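Long-range contacts in anopheles gambiae adenosine kinase (Anopheles gambiae, PDB 3LOO), which probably phosphorylates adenosine to AMP, with ATP as the phosphate donor: residues 179-184 / 209-214; 25-30 / 172-177; 156-161 / 187-192. All blocks are in the same frame, centred on the assembly; numbering follows the deposited sequence.

Contact 1 of 3, residues 179-184 / 209-214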
loop_
_atom_site.group_PDB
_atom_site.type_symbol
_atom_site.label_atom_id
_atom_site.label_comp_id
_atom_site.label_asym_id
_atom_site.label_seq_id
_atom_site.Cartn_x
_atom_site.Cartn_y
_atom_site.Cartn_z
ATOM N N PHE A 179 -2.594 -15.607 2.378
ATOM C CA PHE A 179 -2.870 -14.189 2.733
ATOM C C PHE A 179 -2.790 -13.348 1.457
ATOM O O PHE A 179 -1.902 -13.581 0.602
ATOM C CB PHE A 179 -1.815 -13.625 3.699
ATOM C CG PHE A 179 -1.691 -14.393 4.997
ATOM C CD1 PHE A 179 -2.512 -14.089 6.091
ATOM C CD2 PHE A 179 -0.732 -15.413 5.126
ATOM C CE1 PHE A 179 -2.404 -14.815 7.280
ATOM C CE2 PHE A 179 -0.604 -16.127 6.307
ATOM C CZ PHE A 179 -1.445 -15.835 7.390
ATOM N N PHE A 180 -3.670 -12.348 1.351
ATOM C CA PHE A 180 -3.739 -11.493 0.164
ATOM C C PHE A 180 -3.802 -10.047 0.614
ATOM O O PHE A 180 -4.502 -9.723 1.590
ATOM C CB PHE A 180 -4.963 -11.820 -0.717
ATOM C CG PHE A 180 -4.957 -13.214 -1.273
ATOM C CD1 PHE A 180 -4.281 -13.505 -2.449
ATOM C CD2 PHE A 180 -5.607 -14.251 -0.590
ATOM C CE1 PHE A 180 -4.276 -14.795 -2.981
ATOM C CE2 PHE A 180 -5.601 -15.575 -1.087
ATOM C CZ PHE A 180 -4.922 -15.853 -2.290
ATOM N N TYR A 181 -3.052 -9.194 -0.082
ATOM C CA TYR A 181 -2.996 -7.772 0.242
ATOM C C TYR A 181 -3.074 -6.966 -1.046
ATOM O O TYR A 181 -2.295 -7.200 -1.982
ATOM C CB TYR A 181 -1.740 -7.414 1.041
ATOM C CG TYR A 181 -1.648 -5.955 1.397
ATOM C CD1 TYR A 181 -2.703 -5.300 2.068
ATOM C CD2 TYR A 181 -0.518 -5.199 1.041
ATOM C CE1 TYR A 181 -2.622 -3.915 2.386
ATOM C CE2 TYR A 181 -0.426 -3.846 1.333
ATOM C CZ TYR A 181 -1.480 -3.204 2.016
ATOM O OH TYR A 181 -1.379 -1.871 2.327
ATOM N N VAL A 182 -3.991 -5.998 -1.082
ATOM C CA VAL A 182 -4.182 -5.155 -2.259
ATOM C C VAL A 182 -4.314 -3.705 -1.808
ATOM O O VAL A 182 -4.875 -3.452 -0.762
ATOM C CB VAL A 182 -5.419 -5.571 -3.064
ATOM C CG1 VAL A 182 -5.564 -4.710 -4.321
ATOM C CG2 VAL A 182 -5.314 -7.055 -3.531
ATOM N N SER A 183 -3.782 -2.755 -2.567
ATOM C CA SER A 183 -3.952 -1.328 -2.183
ATOM C C SER A 183 -5.212 -0.792 -2.858
ATOM O O SER A 183 -5.611 -1.292 -3.914
ATOM C CB SER A 183 -2.764 -0.487 -2.641
ATOM O OG SER A 183 -2.611 -0.630 -4.049
ATOM N N GLY A 184 -5.827 0.233 -2.276
ATOM C CA GLY A 184 -6.867 0.974 -3.025
ATOM C C GLY A 184 -6.331 1.581 -4.325
ATOM O O GLY A 184 -7.063 1.682 -5.318
ATOM N N MET A 209 -6.875 -8.477 2.628
ATOM C CA MET A 209 -6.565 -7.260 3.333
ATOM C C MET A 209 -6.351 -6.169 2.275
ATOM O O MET A 209 -5.917 -6.442 1.143
ATOM C CB MET A 209 -5.313 -7.458 4.206
ATOM C CG MET A 209 -5.456 -8.652 5.212
ATOM S SD MET A 209 -3.929 -9.049 6.042
ATOM C CE MET A 209 -3.184 -10.102 4.793
ATOM N N MET A 210 -6.650 -4.934 2.645
ATOM C CA MET A 210 -6.459 -3.829 1.701
ATOM C C MET A 210 -6.201 -2.528 2.429
ATOM O O MET A 210 -6.356 -2.428 3.636
ATOM C CB MET A 210 -7.630 -3.707 0.710
ATOM C CG MET A 210 -9.006 -3.414 1.327
ATOM S SD MET A 210 -10.191 -2.659 0.150
ATOM C CE MET A 210 -9.557 -0.964 0.114
ATOM N N ASN A 211 -5.788 -1.532 1.664
ATOM C CA ASN A 211 -5.439 -0.253 2.225
ATOM C C ASN A 211 -6.345 0.779 1.559
ATOM O O ASN A 211 -6.618 0.664 0.340
ATOM C CB ASN A 211 -4.005 0.055 1.838
ATOM C CG ASN A 211 -3.370 1.033 2.749
ATOM O OD1 ASN A 211 -3.797 2.194 2.832
ATOM N ND2 ASN A 211 -2.351 0.575 3.490
ATOM N N LEU A 212 -6.740 1.817 2.303
ATOM C CA LEU A 212 -7.491 2.893 1.656
ATOM C C LEU A 212 -6.643 3.677 0.678
ATOM O O LEU A 212 -7.177 4.245 -0.274
ATOM C CB LEU A 212 -8.203 3.788 2.664
ATOM C CG LEU A 212 -9.350 3.155 3.448
ATOM C CD1 LEU A 212 -9.760 4.096 4.581
ATOM C CD2 LEU A 212 -10.549 2.756 2.474
ATOM N N SER A 213 -5.328 3.706 0.926
ATOM C CA SER A 213 -4.299 4.310 0.047
ATOM C C SER A 213 -4.241 5.840 -0.044
ATOM O O SER A 213 -3.165 6.428 0.097
ATOM C CB SER A 213 -4.354 3.711 -1.357
ATOM O OG SER A 213 -3.976 2.340 -1.323
ATOM N N ALA A 214 -5.374 6.477 -0.324
ATOM C CA ALA A 214 -5.402 7.944 -0.487
ATOM C C ALA A 214 -6.843 8.405 -0.498
ATOM O O ALA A 214 -7.722 7.652 -0.932
ATOM C CB ALA A 214 -4.726 8.381 -1.815
#
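The hydroxyl of Tyr-181 takes the amide N-H of Asn-211 across two parallel neighbouring strands, 179-183 and 207-211. Asn-211 ND2 donates to Tyr-181 OH at 2.9 Å, with 152° at the hydrogen. Tyr-181 swings CG to the side away from its backbone N (chi1 -180°), which carries the ring along the neighbouring strand to Asn-211. Ring and amide planes stand 65° apart. The other end of the amide folds back: Asn-211 OD1 takes Ser-213 N at 2.9 Å, an Asx turn. Both ends fix the amide's rotation, and its side chain lies about 4 Å from the bound magnesium ion.

The backbone bonds are separate. Met-209 N gives to Phe-180 O, and Val-182 N gives to Met-209 O at 3.0 Å. The bond from Asn-211 N to Val-182 O is weak. One residue beyond strand 179-183, Gly-184 N still bonds to Asn-211 O at 2.8 Å.

Apolar contacts include Met-209 CB, 4.0 Å from Tyr-181 CD1, and Met-209 CE, 3.9 Å from Phe-179 CB.

The strands belong to a right-handed beta-alpha-beta crossover. Helix 187-203 covers the Val-182 and Met-210 face, helix 315-328 packs against Tyr-181 and Met-209, and strand 234-238 continues the sheet beyond Met-210.

Contact 2 of 3, residues 25-30 / 172-177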
loop_
_atom_site.group_PDB
_atom_site.type_symbol
_atom_site.label_atom_id
_atom_site.label_comp_id
_atom_site.label_asym_id
_atom_site.label_seq_id
_atom_site.Cartn_x
_atom_site.Cartn_y
_atom_site.Cartn_z
ATOM N N MET A 25 3.515 -17.557 0.872
ATOM C CA MET A 25 2.380 -17.449 1.798
ATOM C C MET A 25 1.491 -16.194 1.556
ATOM O O MET A 25 0.275 -16.216 1.824
ATOM C CB MET A 25 2.868 -17.458 3.240
ATOM C CG MET A 25 3.738 -18.695 3.560
ATOM S SD MET A 25 4.225 -18.706 5.254
ATOM C CE MET A 25 5.405 -17.433 5.424
ATOM N N LEU A 26 2.120 -15.109 1.079
ATOM C CA LEU A 26 1.463 -13.810 0.948
ATOM C C LEU A 26 1.514 -13.419 -0.524
ATOM O O LEU A 26 2.577 -13.480 -1.129
ATOM C CB LEU A 26 2.226 -12.787 1.789
ATOM C CG LEU A 26 1.898 -11.303 1.565
ATOM C CD1 LEU A 26 0.412 -11.004 1.868
ATOM C CD2 LEU A 26 2.803 -10.443 2.450
ATOM N N VAL A 27 0.370 -13.093 -1.125
ATOM C CA VAL A 27 0.409 -12.422 -2.416
ATOM C C VAL A 27 -0.133 -11.002 -2.320
ATOM O O VAL A 27 -1.138 -10.768 -1.662
ATOM C CB VAL A 27 -0.115 -13.209 -3.662
ATOM C CG1 VAL A 27 -0.398 -14.646 -3.416
ATOM C CG2 VAL A 27 -1.223 -12.450 -4.463
ATOM N N GLY A 28 0.605 -10.080 -2.941
ATOM C CA GLY A 28 0.251 -8.676 -3.023
ATOM C C GLY A 28 0.023 -8.293 -4.464
ATOM O O GLY A 28 0.756 -8.713 -5.337
ATOM N N LEU A 29 -1.007 -7.494 -4.727
ATOM C CA LEU A 29 -1.264 -6.969 -6.055
ATOM C C LEU A 29 -1.221 -5.446 -5.934
ATOM O O LEU A 29 -1.856 -4.895 -5.063
ATOM C CB LEU A 29 -2.666 -7.352 -6.529
ATOM C CG LEU A 29 -3.022 -8.777 -6.960
ATOM C CD1 LEU A 29 -2.888 -9.707 -5.829
ATOM C CD2 LEU A 29 -4.522 -8.742 -7.390
ATOM N N GLY A 30 -0.469 -4.787 -6.811
ATOM C CA GLY A 30 -0.389 -3.340 -6.765
ATOM C C GLY A 30 0.290 -2.749 -7.990
ATOM O O GLY A 30 0.452 -3.423 -9.028
ATOM N N ALA A 172 -1.097 -21.277 -9.716
ATOM C CA ALA A 172 -0.544 -22.069 -8.607
ATOM C C ALA A 172 -0.133 -21.143 -7.427
ATOM O O ALA A 172 -0.337 -21.461 -6.262
ATOM C CB ALA A 172 0.657 -22.935 -9.088
ATOM N N TYR A 173 0.414 -19.981 -7.756
ATOM C CA TYR A 173 0.759 -18.977 -6.725
ATOM C C TYR A 173 -0.488 -18.461 -5.961
ATOM O O TYR A 173 -0.458 -18.373 -4.741
ATOM C CB TYR A 173 1.484 -17.802 -7.337
ATOM C CG TYR A 173 2.935 -18.028 -7.717
ATOM C CD1 TYR A 173 3.785 -18.831 -6.934
ATOM C CD2 TYR A 173 3.480 -17.379 -8.831
ATOM C CE1 TYR A 173 5.139 -18.999 -7.285
ATOM C CE2 TYR A 173 4.829 -17.527 -9.174
ATOM C CZ TYR A 173 5.646 -18.348 -8.390
ATOM O OH TYR A 173 6.974 -18.482 -8.709
ATOM N N LEU A 174 -1.587 -18.202 -6.668
ATOM C CA LEU A 174 -2.845 -17.783 -6.011
ATOM C C LEU A 174 -3.390 -18.933 -5.146
ATOM O O LEU A 174 -3.788 -18.726 -3.992
ATOM C CB LEU A 174 -3.897 -17.347 -7.047
ATOM C CG LEU A 174 -3.592 -16.025 -7.767
ATOM C CD1 LEU A 174 -4.725 -15.745 -8.752
ATOM C CD2 LEU A 174 -3.413 -14.842 -6.781
ATOM N N GLN A 175 -3.366 -20.146 -5.700
ATOM C CA GLN A 175 -3.894 -21.326 -4.981
ATOM C C GLN A 175 -3.120 -21.606 -3.720
ATOM O O GLN A 175 -3.715 -21.999 -2.724
ATOM C CB GLN A 175 -3.889 -22.565 -5.874
ATOM C CG GLN A 175 -4.995 -22.519 -6.914
ATOM C CD GLN A 175 -5.082 -23.786 -7.788
ATOM O OE1 GLN A 175 -5.614 -23.751 -8.909
ATOM N NE2 GLN A 175 -4.584 -24.908 -7.267
ATOM N N GLY A 176 -1.805 -21.373 -3.741
ATOM C CA GLY A 176 -0.946 -21.661 -2.580
ATOM C C GLY A 176 -0.836 -20.571 -1.535
ATOM O O GLY A 176 -0.263 -20.777 -0.450
ATOM N N ALA A 177 -1.371 -19.381 -1.825
ATOM C CA ALA A 177 -1.170 -18.293 -0.873
ATOM C C ALA A 177 -2.113 -18.495 0.271
ATOM O O ALA A 177 -3.183 -19.096 0.097
ATOM C CB ALA A 177 -1.423 -16.934 -1.530
#
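Val-27 is the side chain that carries strand 26-29 onto the end of helix 168-176. Its CB points toward the helix and splits into two methyl groups. CG2 meets the branch end of Leu-174, with Val-27 CG2 and Leu-174 CD2 4.0 Å apart. The two side chains cross there at about a right angle. Leu-174 turns its CG away from its own carbonyl carbon and beside its backbone N (chi1 -70°), and from there its CD2 methyl extends to the valine.

The other methyl, CG1, faces the backbone of the last helical turn. Val-27 CG1 lies 4.0 Å from Tyr-173 O. It also lies beside the Ala-177 methyl, but the modelled spacing there is too short to be trusted.

This is helix-on-sheet packing in the alpha/beta core of a pfkB-family kinase. Strand 26-29 runs between strands 100-107 and 179-183, and Phe-103 and Phe-180 from those two neighbours also touch both Val-27 and Leu-174. The four side chains make one apolar patch beneath the helix.

Just before the strand the two backbones come close. Met-25 O is 3.6 Å from Ala-177 C and 3.8 Å from Ala-177 CB. No hydrogen bond links the two segments. Arg-206 NH1 donates to the carbonyls of both Leu-174 and Ala-177, where the helix gives way to strand 179-183.

Contact 3 of 3, residues 156-161 / 187-192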
loop_
_atom_site.group_PDB
_atom_site.type_symbol
_atom_site.label_atom_id
_atom_site.label_comp_id
_atom_site.label_asym_id
_atom_site.label_seq_id
_atom_site.Cartn_x
_atom_site.Cartn_y
_atom_site.Cartn_z
ATOM N N ALA A 156 2.853 2.000 -17.261
ATOM C CA ALA A 156 2.781 0.529 -17.444
ATOM C C ALA A 156 2.010 -0.194 -16.340
ATOM O O ALA A 156 1.405 -1.254 -16.576
ATOM C CB ALA A 156 4.184 -0.103 -17.603
ATOM N N ALA A 157 2.007 0.376 -15.140
ATOM C CA ALA A 157 1.209 -0.241 -14.053
ATOM C C ALA A 157 -0.268 -0.330 -14.435
ATOM O O ALA A 157 -0.973 -1.202 -13.931
ATOM C CB ALA A 157 1.380 0.492 -12.729
ATOM N N ASN A 158 -0.730 0.594 -15.298
ATOM C CA ASN A 158 -2.086 0.550 -15.830
ATOM C C ASN A 158 -2.306 -0.522 -16.900
ATOM O O ASN A 158 -3.455 -0.803 -17.248
ATOM C CB ASN A 158 -2.550 1.924 -16.364
ATOM C CG ASN A 158 -3.963 2.256 -15.939
ATOM O OD1 ASN A 158 -4.895 1.437 -16.057
ATOM N ND2 ASN A 158 -4.139 3.436 -15.423
ATOM N N ASP A 159 -1.245 -1.134 -17.410
ATOM C CA ASP A 159 -1.409 -2.203 -18.384
ATOM C C ASP A 159 -1.623 -3.577 -17.773
ATOM O O ASP A 159 -1.557 -4.554 -18.476
ATOM C CB ASP A 159 -0.219 -2.235 -19.357
ATOM C CG ASP A 159 -0.118 -0.951 -20.200
ATOM O OD1 ASP A 159 -1.092 -0.188 -20.229
ATOM O OD2 ASP A 159 0.940 -0.686 -20.802
ATOM N N PHE A 160 -1.864 -3.663 -16.461
ATOM C CA PHE A 160 -2.077 -4.941 -15.817
ATOM C C PHE A 160 -3.383 -5.552 -16.325
ATOM O O PHE A 160 -4.386 -4.857 -16.422
ATOM C CB PHE A 160 -2.167 -4.770 -14.300
ATOM C CG PHE A 160 -2.321 -6.068 -13.547
ATOM C CD1 PHE A 160 -1.198 -6.739 -13.074
ATOM C CD2 PHE A 160 -3.580 -6.615 -13.306
ATOM C CE1 PHE A 160 -1.315 -7.956 -12.399
ATOM C CE2 PHE A 160 -3.706 -7.822 -12.621
ATOM C CZ PHE A 160 -2.570 -8.486 -12.156
ATOM N N THR A 161 -3.375 -6.857 -16.593
ATOM C CA THR A 161 -4.601 -7.544 -17.028
ATOM C C THR A 161 -4.876 -8.785 -16.195
ATOM O O THR A 161 -3.939 -9.491 -15.803
ATOM C CB THR A 161 -4.572 -7.948 -18.516
ATOM O OG1 THR A 161 -3.430 -8.775 -18.759
ATOM C CG2 THR A 161 -4.520 -6.764 -19.395
ATOM N N PHE A 187 -7.060 -0.283 -7.514
ATOM C CA PHE A 187 -8.418 -0.129 -8.116
ATOM C C PHE A 187 -8.426 0.702 -9.401
ATOM O O PHE A 187 -9.252 0.458 -10.304
ATOM C CB PHE A 187 -9.419 0.468 -7.134
ATOM C CG PHE A 187 -9.739 -0.406 -5.951
ATOM C CD1 PHE A 187 -8.915 -1.485 -5.574
ATOM C CD2 PHE A 187 -10.842 -0.102 -5.169
ATOM C CE1 PHE A 187 -9.226 -2.238 -4.448
ATOM C CE2 PHE A 187 -11.148 -0.854 -4.058
ATOM C CZ PHE A 187 -10.338 -1.914 -3.691
ATOM N N THR A 188 -7.498 1.660 -9.501
ATOM C CA THR A 188 -7.331 2.464 -10.726
ATOM C C THR A 188 -7.046 1.527 -11.886
ATOM O O THR A 188 -7.508 1.738 -13.019
ATOM C CB THR A 188 -6.137 3.462 -10.598
ATOM O OG1 THR A 188 -6.330 4.265 -9.446
ATOM C CG2 THR A 188 -5.987 4.366 -11.850
ATOM N N VAL A 189 -6.305 0.459 -11.593
ATOM C CA VAL A 189 -5.766 -0.372 -12.650
ATOM C C VAL A 189 -6.603 -1.624 -12.924
ATOM O O VAL A 189 -6.807 -1.969 -14.078
ATOM C CB VAL A 189 -4.292 -0.743 -12.351
ATOM C CG1 VAL A 189 -3.809 -1.759 -13.301
ATOM C CG2 VAL A 189 -3.417 0.537 -12.395
ATOM N N SER A 190 -7.029 -2.329 -11.876
ATOM C CA SER A 190 -7.781 -3.563 -12.084
ATOM C C SER A 190 -8.571 -3.918 -10.861
ATOM O O SER A 190 -8.205 -4.855 -10.116
ATOM C CB SER A 190 -6.836 -4.745 -12.436
ATOM O OG SER A 190 -7.584 -5.810 -13.026
ATOM N N PHE A 191 -9.651 -3.180 -10.633
ATOM C CA PHE A 191 -10.547 -3.517 -9.543
ATOM C C PHE A 191 -11.069 -4.955 -9.698
ATOM O O PHE A 191 -11.323 -5.645 -8.712
ATOM C CB PHE A 191 -11.739 -2.535 -9.434
ATOM C CG PHE A 191 -12.779 -2.984 -8.449
ATOM C CD1 PHE A 191 -12.510 -2.968 -7.079
ATOM C CD2 PHE A 191 -14.022 -3.461 -8.887
ATOM C CE1 PHE A 191 -13.442 -3.411 -6.174
ATOM C CE2 PHE A 191 -14.978 -3.898 -7.970
ATOM C CZ PHE A 191 -14.690 -3.876 -6.625
ATOM N N GLU A 192 -11.287 -5.351 -10.945
ATOM C CA GLU A 192 -11.866 -6.649 -11.297
ATOM C C GLU A 192 -10.939 -7.793 -10.770
ATOM O O GLU A 192 -11.415 -8.805 -10.261
ATOM C CB GLU A 192 -11.955 -6.648 -12.814
ATOM C CG GLU A 192 -12.687 -7.739 -13.520
ATOM C CD GLU A 192 -12.052 -7.994 -14.897
ATOM O OE1 GLU A 192 -11.377 -7.084 -15.441
ATOM O OE2 GLU A 192 -12.184 -9.124 -15.418
#
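Val-189 points from the N-terminal part of helix 187-203 straight into the bend of residues 157-160. Its two methyl groups divide the work. CG1 stands opposite the backbone N (chi1 171°), and this turns it toward the base of the phenylalanine: Val-189 CG1 is 3.6 Å from Phe-160 CB. CG2 lies over the backbone of Asn-158, with Val-189 CG2 3.7 Å from Asn-158 CA. The carbonyl oxygen of Ala-157 faces both branches. Ala-157 O is 3.4 Å from Val-189 CG2, while its modelled spacing to CG1 is doubtfully short.

The side chains of Asn-158 and Val-189 run antiparallel alongside one another. They meet where Asn-158 CG lies 4.0 Å from Val-189 CG2. Against Thr-188 the same asparagine stands at about a right angle, and Asn-158 ND2 comes within 4.1 Å of Thr-188 CG2. These are van der Waals contacts, and no hydrogen bond crosses between the segments.

Here a loop that follows strand 147-153, with a 3-10 turn at 156-158, packs on the N-terminal part of the helix in a beta-alpha-beta crossover. Asp-159 N closes the turn on Ala-156 O. The ligand bis(adenosine)-5'-tetraphosphate is bound close by, about 6 Å from the side chain of Thr-188 at the nearest atoms. The hydroxyl of Thr-188 is hydrogen-bonded with that of Tyr-221.

Phe-160 brings its ring beside Ser-190. The ring leads off opposite its backbone N (chi1 -177°), and Phe-160 CD2 lies 3.9 Å from Ser-190 CB. Ser-190 OG pairs with Ser-193 OG further along the helix. The phenylalanine ring also makes an edge-to-face contact with Phe-186.

Overall arrangement
From the N terminus, strand 26-29 enters the large sheet first. Contact 2 closes the longest loop, bringing helix 168-176 back to that strand after 141 intervening residues. Contact 3 opens inside this loop at 156-161 and closes beyond it on helix 187-203, so contacts 2 and 3 cross. Contact 1 opens after contact 2 has closed and follows it in series. It crosses contact 3, because 156-161 precedes both its strands while 187-192 lies between them. Contacts 1 and 2 touch through backbone pairing of strands 26-29 and 179-183. Contacts 1 and 3 touch where Met-210 meets Phe-187. Together they tie the sheet's centre to its helices and to the loop leaving strand 147-153.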